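PDB 4EQ3: interferon gamma receptor 1 from Gallus gallus, which probably binds interferon gamma outside the cell as a cytokine receptor chain, the part described here being its two-domain extracellular region. Local coordinates for residues Leu114-His119 and Tyr188-Lys193; Glu143-Leu148 and Gly194-Asp199; Ser21-Thr26 and Pro130-Val135. One frame throughout, in Å; residues are numbered along the deposited sequence.

Contact 1: residues Leu114-His119 and Tyr188-Lys193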
# COMPACT_ATOMS: atom_id res chain seq x y z
N LEU A 114 6.84 -12.05 6.83
CA LEU A 114 6.59 -13.49 6.88
C LEU A 114 7.52 -14.17 7.88
O LEU A 114 8.74 -14.09 7.75
CB LEU A 114 6.79 -14.10 5.50
CG LEU A 114 6.36 -15.56 5.30
CD1 LEU A 114 6.06 -15.85 3.84
CD2 LEU A 114 7.37 -16.55 5.85
N ASN A 115 6.94 -14.83 8.88
CA ASN A 115 7.75 -15.62 9.81
C ASN A 115 7.58 -17.12 9.60
O ASN A 115 6.46 -17.60 9.42
CB ASN A 115 7.44 -15.26 11.27
CG ASN A 115 8.43 -15.90 12.24
OD1 ASN A 115 8.04 -16.62 13.18
ND2 ASN A 115 9.72 -15.67 12.01
N LEU A 116 8.69 -17.84 9.65
CA LEU A 116 8.72 -19.26 9.34
C LEU A 116 9.23 -20.05 10.53
O LEU A 116 10.34 -19.81 11.02
CB LEU A 116 9.63 -19.51 8.14
CG LEU A 116 9.41 -20.79 7.33
CD1 LEU A 116 7.97 -20.84 6.84
CD2 LEU A 116 10.39 -20.87 6.17
N SER A 117 8.43 -21.01 10.98
CA SER A 117 8.80 -21.89 12.08
C SER A 117 8.34 -23.31 11.73
O SER A 117 7.77 -23.54 10.66
CB SER A 117 8.15 -21.43 13.39
OG SER A 117 6.73 -21.38 13.27
N ARG A 118 8.61 -24.25 12.63
CA ARG A 118 8.11 -25.61 12.44
C ARG A 118 7.74 -26.23 13.77
O ARG A 118 8.32 -25.89 14.80
CB ARG A 118 9.15 -26.50 11.76
CG ARG A 118 10.36 -26.79 12.62
CD ARG A 118 11.36 -27.70 11.90
NE ARG A 118 12.55 -27.93 12.71
CZ ARG A 118 12.69 -28.93 13.57
NH1 ARG A 118 11.71 -29.81 13.74
NH2 ARG A 118 13.82 -29.06 14.27
N HIS A 119 6.76 -27.13 13.73
CA HIS A 119 6.49 -28.02 14.84
C HIS A 119 6.63 -29.43 14.30
O HIS A 119 5.78 -29.92 13.57
CB HIS A 119 5.07 -27.80 15.40
CG HIS A 119 4.63 -28.86 16.35
ND1 HIS A 119 3.46 -29.58 16.17
CD2 HIS A 119 5.21 -29.37 17.46
CE1 HIS A 119 3.33 -30.46 17.15
NE2 HIS A 119 4.39 -30.35 17.94
N TYR A 188 13.08 -26.35 2.85
CA TYR A 188 11.91 -25.70 2.26
C TYR A 188 12.00 -24.19 2.32
O TYR A 188 12.39 -23.62 3.33
CB TYR A 188 10.63 -26.17 2.94
CG TYR A 188 10.35 -27.61 2.65
CD1 TYR A 188 10.97 -28.61 3.38
CD2 TYR A 188 9.49 -27.98 1.62
CE1 TYR A 188 10.73 -29.93 3.11
CE2 TYR A 188 9.24 -29.30 1.35
CZ TYR A 188 9.87 -30.27 2.10
OH TYR A 188 9.63 -31.58 1.83
N CYS A 189 11.62 -23.55 1.22
CA CYS A 189 11.64 -22.10 1.14
C CYS A 189 10.28 -21.58 0.73
O CYS A 189 9.65 -22.10 -0.19
CB CYS A 189 12.71 -21.63 0.15
SG CYS A 189 14.35 -22.24 0.54
N VAL A 190 9.84 -20.54 1.42
CA VAL A 190 8.48 -20.06 1.26
C VAL A 190 8.45 -18.55 1.08
O VAL A 190 9.27 -17.82 1.69
CB VAL A 190 7.60 -20.46 2.46
CG1 VAL A 190 7.80 -19.48 3.61
CG2 VAL A 190 6.15 -20.51 2.06
N SER A 191 7.52 -18.10 0.24
CA SER A 191 7.27 -16.68 0.02
C SER A 191 5.77 -16.44 -0.05
O SER A 191 4.99 -17.38 -0.20
CB SER A 191 7.92 -16.23 -1.29
OG SER A 191 7.29 -16.86 -2.38
N ALA A 192 5.36 -15.18 0.06
CA ALA A 192 3.94 -14.88 0.06
C ALA A 192 3.63 -13.54 -0.61
O ALA A 192 4.50 -12.67 -0.70
CB ALA A 192 3.38 -14.89 1.48
N LYS A 193 2.41 -13.38 -1.08
CA LYS A 193 1.90 -12.12 -1.63
C LYS A 193 0.52 -11.79 -1.06
O LYS A 193 -0.26 -12.64 -0.87
CB LYS A 193 1.72 -12.21 -3.13
CG LYS A 193 2.87 -12.20 -3.97
CD LYS A 193 2.42 -11.95 -5.37
CE LYS A 193 2.39 -13.12 -6.17
NZ LYS A 193 2.58 -12.82 -7.55

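Contact 2: residues Glu143-Leu148 and Gly194-Asp199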
# COMPACT_ATOMS: atom_id res chain seq x y z
N GLU A 143 -14.46 -3.19 5.12
CA GLU A 143 -14.98 -3.79 3.91
C GLU A 143 -13.85 -4.33 3.05
O GLU A 143 -13.96 -5.40 2.44
CB GLU A 143 -15.78 -2.73 3.14
CG GLU A 143 -16.16 -3.12 1.75
CD GLU A 143 -17.18 -2.16 1.15
OE1 GLU A 143 -17.16 -0.95 1.49
OE2 GLU A 143 -17.99 -2.63 0.34
N ILE A 144 -12.75 -3.58 3.01
CA ILE A 144 -11.60 -3.95 2.20
C ILE A 144 -10.85 -5.15 2.80
O ILE A 144 -10.50 -6.09 2.09
CB ILE A 144 -10.63 -2.75 2.03
CG1 ILE A 144 -11.39 -1.52 1.50
CG2 ILE A 144 -9.42 -3.12 1.17
CD1 ILE A 144 -12.38 -1.81 0.38
N TYR A 145 -10.62 -5.10 4.12
CA TYR A 145 -9.94 -6.19 4.82
C TYR A 145 -10.72 -7.49 4.75
O TYR A 145 -10.14 -8.57 4.71
CB TYR A 145 -9.69 -5.83 6.29
CG TYR A 145 -8.64 -4.76 6.50
CD1 TYR A 145 -7.52 -4.69 5.68
CD2 TYR A 145 -8.77 -3.82 7.52
CE1 TYR A 145 -6.55 -3.72 5.86
CE2 TYR A 145 -7.80 -2.84 7.71
CZ TYR A 145 -6.70 -2.79 6.88
OH TYR A 145 -5.75 -1.82 7.07
N SER A 146 -12.04 -7.39 4.72
CA SER A 146 -12.86 -8.58 4.58
C SER A 146 -12.52 -9.33 3.28
O SER A 146 -12.93 -10.49 3.09
CB SER A 146 -14.35 -8.24 4.64
OG SER A 146 -14.82 -7.76 3.40
N GLU A 147 -11.78 -8.68 2.38
CA GLU A 147 -11.40 -9.28 1.10
C GLU A 147 -9.89 -9.53 0.99
O GLU A 147 -9.36 -9.78 -0.09
CB GLU A 147 -11.86 -8.40 -0.06
CG GLU A 147 -13.37 -8.18 -0.13
CD GLU A 147 -14.14 -9.42 -0.57
OE1 GLU A 147 -13.51 -10.37 -1.08
OE2 GLU A 147 -15.38 -9.43 -0.40
N LEU A 148 -9.19 -9.45 2.11
CA LEU A 148 -7.75 -9.68 2.11
C LEU A 148 -7.42 -11.16 2.14
O LEU A 148 -7.94 -11.89 2.99
CB LEU A 148 -7.09 -9.00 3.32
CG LEU A 148 -5.61 -9.33 3.53
CD1 LEU A 148 -4.74 -8.85 2.37
CD2 LEU A 148 -5.14 -8.74 4.85
N GLY A 194 0.22 -10.53 -0.84
CA GLY A 194 -1.12 -10.13 -0.47
C GLY A 194 -2.05 -10.05 -1.68
O GLY A 194 -1.61 -9.72 -2.79
N HIS A 195 -3.33 -10.36 -1.46
CA HIS A 195 -4.36 -10.25 -2.49
C HIS A 195 -5.56 -9.52 -1.89
O HIS A 195 -5.92 -9.76 -0.74
CB HIS A 195 -4.84 -11.64 -2.94
CG HIS A 195 -3.90 -12.34 -3.88
ND1 HIS A 195 -2.78 -13.02 -3.45
CD2 HIS A 195 -3.94 -12.49 -5.23
CE1 HIS A 195 -2.16 -13.55 -4.49
NE2 HIS A 195 -2.84 -13.24 -5.58
N PHE A 196 -6.17 -8.62 -2.66
CA PHE A 196 -7.46 -8.05 -2.28
C PHE A 196 -8.46 -8.33 -3.42
O PHE A 196 -8.18 -8.06 -4.59
CB PHE A 196 -7.36 -6.54 -2.02
CG PHE A 196 -6.69 -6.18 -0.70
CD1 PHE A 196 -5.34 -5.85 -0.65
CD2 PHE A 196 -7.42 -6.14 0.48
CE1 PHE A 196 -4.73 -5.51 0.55
CE2 PHE A 196 -6.81 -5.80 1.70
CZ PHE A 196 -5.46 -5.48 1.73
N PHE A 197 -9.62 -8.88 -3.07
CA PHE A 197 -10.63 -9.25 -4.07
C PHE A 197 -10.07 -10.23 -5.08
O PHE A 197 -10.16 -10.00 -6.29
CB PHE A 197 -11.13 -8.02 -4.82
CG PHE A 197 -11.68 -6.95 -3.93
CD1 PHE A 197 -13.00 -6.99 -3.50
CD2 PHE A 197 -10.89 -5.88 -3.53
CE1 PHE A 197 -13.50 -6.01 -2.68
CE2 PHE A 197 -11.41 -4.89 -2.72
CZ PHE A 197 -12.71 -4.95 -2.29
N ASP A 198 -9.51 -11.33 -4.58
CA ASP A 198 -8.82 -12.30 -5.42
C ASP A 198 -7.65 -11.67 -6.16
O ASP A 198 -6.53 -11.61 -5.64
CB ASP A 198 -9.77 -12.98 -6.41
CG ASP A 198 -10.88 -13.75 -5.71
OD1 ASP A 198 -10.60 -14.35 -4.65
OD2 ASP A 198 -12.03 -13.73 -6.21
N ASP A 199 -7.90 -11.17 -7.37
CA ASP A 199 -6.80 -10.65 -8.18
C ASP A 199 -6.92 -9.19 -8.65
O ASP A 199 -6.13 -8.74 -9.48
CB ASP A 199 -6.52 -11.58 -9.37
CG ASP A 199 -5.86 -12.89 -8.94
OD1 ASP A 199 -5.92 -13.87 -9.72
OD2 ASP A 199 -5.29 -12.94 -7.82
O HOH W 1 -8.30 -11.81 -1.83

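Contact 3: residues Ser21-Thr26 and Pro130-Val135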
# COMPACT_ATOMS: atom_id res chain seq x y z
N SER A 21 1.25 5.71 -3.73
CA SER A 21 0.40 5.00 -2.79
C SER A 21 0.92 3.59 -2.58
O SER A 21 1.03 2.82 -3.53
CB SER A 21 -1.03 4.94 -3.31
OG SER A 21 -1.87 4.23 -2.42
N LYS A 22 1.31 3.28 -1.36
CA LYS A 22 1.75 1.95 -0.98
C LYS A 22 1.27 1.52 0.39
O LYS A 22 1.47 2.24 1.33
CB LYS A 22 3.28 1.86 -1.06
CG LYS A 22 3.93 0.53 -0.75
CD LYS A 22 4.78 0.13 -1.85
CE LYS A 22 6.24 -0.01 -1.48
NZ LYS A 22 7.15 0.33 -2.59
N ASN A 23 0.65 0.34 0.46
CA ASN A 23 0.15 -0.19 1.72
C ASN A 23 -0.86 0.76 2.34
O ASN A 23 -0.96 0.86 3.56
CB ASN A 23 1.30 -0.45 2.68
CG ASN A 23 2.19 -1.58 2.24
OD1 ASN A 23 3.36 -1.67 2.63
ND2 ASN A 23 1.65 -2.46 1.41
N PHE A 24 -1.60 1.45 1.48
CA PHE A 24 -2.68 2.33 1.90
C PHE A 24 -2.20 3.63 2.52
O PHE A 24 -2.99 4.40 3.05
CB PHE A 24 -3.63 1.59 2.84
CG PHE A 24 -4.30 0.41 2.19
CD1 PHE A 24 -5.37 0.60 1.32
CD2 PHE A 24 -3.85 -0.88 2.41
CE1 PHE A 24 -5.99 -0.49 0.71
CE2 PHE A 24 -4.45 -1.96 1.80
CZ PHE A 24 -5.52 -1.77 0.95
N ARG A 25 -0.89 3.86 2.45
CA ARG A 25 -0.34 5.18 2.72
C ARG A 25 -0.21 5.90 1.38
O ARG A 25 0.59 5.51 0.52
CB ARG A 25 1.02 5.09 3.43
CG ARG A 25 1.61 6.44 3.85
CD ARG A 25 0.87 7.09 5.04
NE ARG A 25 1.11 6.41 6.31
CZ ARG A 25 0.84 6.93 7.51
NH1 ARG A 25 1.10 6.24 8.62
NH2 ARG A 25 0.33 8.15 7.61
N THR A 26 -0.99 6.95 1.20
CA THR A 26 -0.95 7.69 -0.05
C THR A 26 -0.39 9.08 0.16
O THR A 26 -0.90 9.85 0.99
CB THR A 26 -2.34 7.81 -0.69
OG1 THR A 26 -2.89 6.50 -0.85
CG2 THR A 26 -2.25 8.49 -2.03
N PRO A 130 2.35 -5.28 8.72
CA PRO A 130 2.31 -4.36 9.88
C PRO A 130 1.92 -2.94 9.47
O PRO A 130 1.37 -2.19 10.27
CB PRO A 130 3.75 -4.40 10.41
CG PRO A 130 4.57 -4.88 9.27
CD PRO A 130 3.69 -5.85 8.53
N GLU A 131 2.19 -2.55 8.24
CA GLU A 131 1.88 -1.22 7.75
C GLU A 131 0.41 -0.94 7.55
O GLU A 131 0.02 0.16 7.53
CB GLU A 131 2.57 -0.97 6.45
CG GLU A 131 3.97 -1.36 6.45
CD GLU A 131 4.23 -2.70 5.77
OE1 GLU A 131 5.29 -2.74 5.14
OE2 GLU A 131 3.44 -3.68 5.86
N PHE A 132 -0.39 -1.96 7.39
CA PHE A 132 -1.80 -1.71 7.13
C PHE A 132 -2.43 -0.94 8.29
O PHE A 132 -2.17 -1.25 9.45
CB PHE A 132 -2.58 -3.00 6.85
CG PHE A 132 -2.27 -3.63 5.52
CD1 PHE A 132 -1.45 -2.99 4.61
CD2 PHE A 132 -2.79 -4.87 5.20
CE1 PHE A 132 -1.16 -3.58 3.39
CE2 PHE A 132 -2.50 -5.47 3.99
CZ PHE A 132 -1.69 -4.82 3.08
N PRO A 133 -3.25 0.06 7.98
CA PRO A 133 -3.83 0.85 9.06
C PRO A 133 -4.88 0.07 9.86
O PRO A 133 -5.53 -0.82 9.32
CB PRO A 133 -4.46 2.04 8.33
CG PRO A 133 -4.73 1.53 6.93
CD PRO A 133 -3.62 0.56 6.64
N SER A 134 -5.00 0.40 11.14
CA SER A 134 -5.97 -0.23 12.02
C SER A 134 -7.39 0.05 11.55
O SER A 134 -7.72 1.17 11.20
CB SER A 134 -5.78 0.30 13.45
OG SER A 134 -6.92 0.03 14.27
N VAL A 135 -8.23 -0.97 11.55
CA VAL A 135 -9.62 -0.80 11.15
C VAL A 135 -10.34 0.18 12.07
O VAL A 135 -11.25 0.90 11.65
CB VAL A 135 -10.37 -2.15 11.12
CG1 VAL A 135 -11.17 -2.35 12.41
CG2 VAL A 135 -11.28 -2.22 9.91
O HOH W 2 0.49 2.16 5.39

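Contact 1: residues Leu114-His119 and Tyr188-Lys193
L114 and L116 both close on V190, and L114 also reaches A192, between the two sheets of a fibronectin type III-like beta sandwich, the C-terminal domain of the receptor's extracellular region. The two strands belong to different sheets: 114-119 is an outermost strand of the three-stranded sheet, while 188-193 runs inside the four-stranded one. Their axes come within 8.4 Å and run roughly antiparallel at 152°, a separation that leucine, valine and alanine side chains fill.

The tight part is a small aliphatic cluster around V190. Its CG1 sits between the backbone N and the carbonyl carbon (chi1 82°), and from there it is met by both leucines: L116 CD1 lies 3.5 Å from V190 CG1, and L114 CD2 lies 3.7 Å from the same methyl. V152 and F154 of the neighbouring strand 148-156 also pack on V190, while I123 and V125 cover L116.

The loose side is the solvent-exposed R118 and H119 end of strand 114-119, where the strands diverge. Here the side chain of Y188 starts toward the other sheet but its ring turns off to V181 and P182. The alternate residues face outward, N115 on one side and C189 on the other, the latter joined to C210 by a disulfide. At the opposite end L114 forks over the strand, its second methyl, CD1, resting 3.7 Å from A192 CB.

Contact 2: residues Glu143-Leu148 and Gly194-Asp199
F196, the last residue of strand 186-196, and F197 just after it carry most of the apolar contact with the helix end and turn at 143-148. L148 CD1 lies over one face of the F196 ring, 3.8 Å from its centroid and 22° off the normal, in a CH-pi contact. At the edge of that ring comes Y145 CD1, and I144 CG2 touches F196 CD2 at 3.7 Å. The F197 ring takes E147 CB over a face, 3.9 Å from the centroid. Bent at chi2 (-72°), the E147 chain passes across the ring, with CG 3.4 Å from F197 CE1 and the carboxylate nearly parallel to the ring plane.

Among polar contacts, F197 N donates to E147 O at 3.1 Å, the donor tilted 24° from the carbonyl plane. A water also donates to E147 O and accepts from D198 N, so this carbonyl has two donors. F196 CA adds a CA-H...O contact to the same oxygen.

L148 and F196 form an antiparallel, non-hydrogen-bonded pair where strand 148-156 begins beside 186-196. The type I turn Y145-L148 thus leads from the short helix 142-145 into the start of inner strand 148-156, with F77 meeting F197 edge-to-face and I201 of strand 201-213 packing on F196.

Contact 3: residues Ser21-Thr26 and Pro130-Val135
F24 and F132 form an edge-to-face aromatic contact in the buried interface between the two extracellular domains, joining a hairpin turn of the N-terminal domain to the loop that follows strand 122-128. The edge of F24 points at the face of F132, with centroids 5.4 Å apart and planes at 81°. F24 CE2 lies above that face toward its rim, while F24 CB packs on P133 CD at 3.9 Å.

N23 approaches F132 from another direction. With CG anti to the carbonyl carbon (chi1 -68°), its amide, whichever way round, stands at the F132 rim, the two planes 72° apart, and N23 CB lies 4.0 Å from E131 CB.

In this tandem fibronectin type III-like architecture of class II cytokine receptors, K22-R25 of the first domain makes a type I' turn closed by backbone hydrogen bonds in both directions between K22 and R25, and this places N23 and F24 at its tip. A water donates to N23 O at 2.7 Å and to E131 O at 3.0 Å, tying the two backbones together. Around F24, L103 and I109 from the linking segment and M141 add further apolar cover; H129 stacks on F132.

How the contacts relate
Contacts 1 and 2 share strand 186-196: 188-193 serves the sandwich core of the second domain, and 194-199 continues directly to its domain-interface end, with the contact centres about 21 Å apart. Contact 3 joins the two domains and lies about 13 Å, centre to centre, from contact 2. These two touch through F196, whose CZ is 3.7 Å from both F24 CE2 and F132 CE2, and through a probable hydrogen bond between Y145 OH and P133 O. Contact 1 is more remote, about 23 Å from contact 3 between centres and about 7 Å between nearest atoms. Strand 186-196 therefore runs from the interior of one domain to the aromatic interdomain junction.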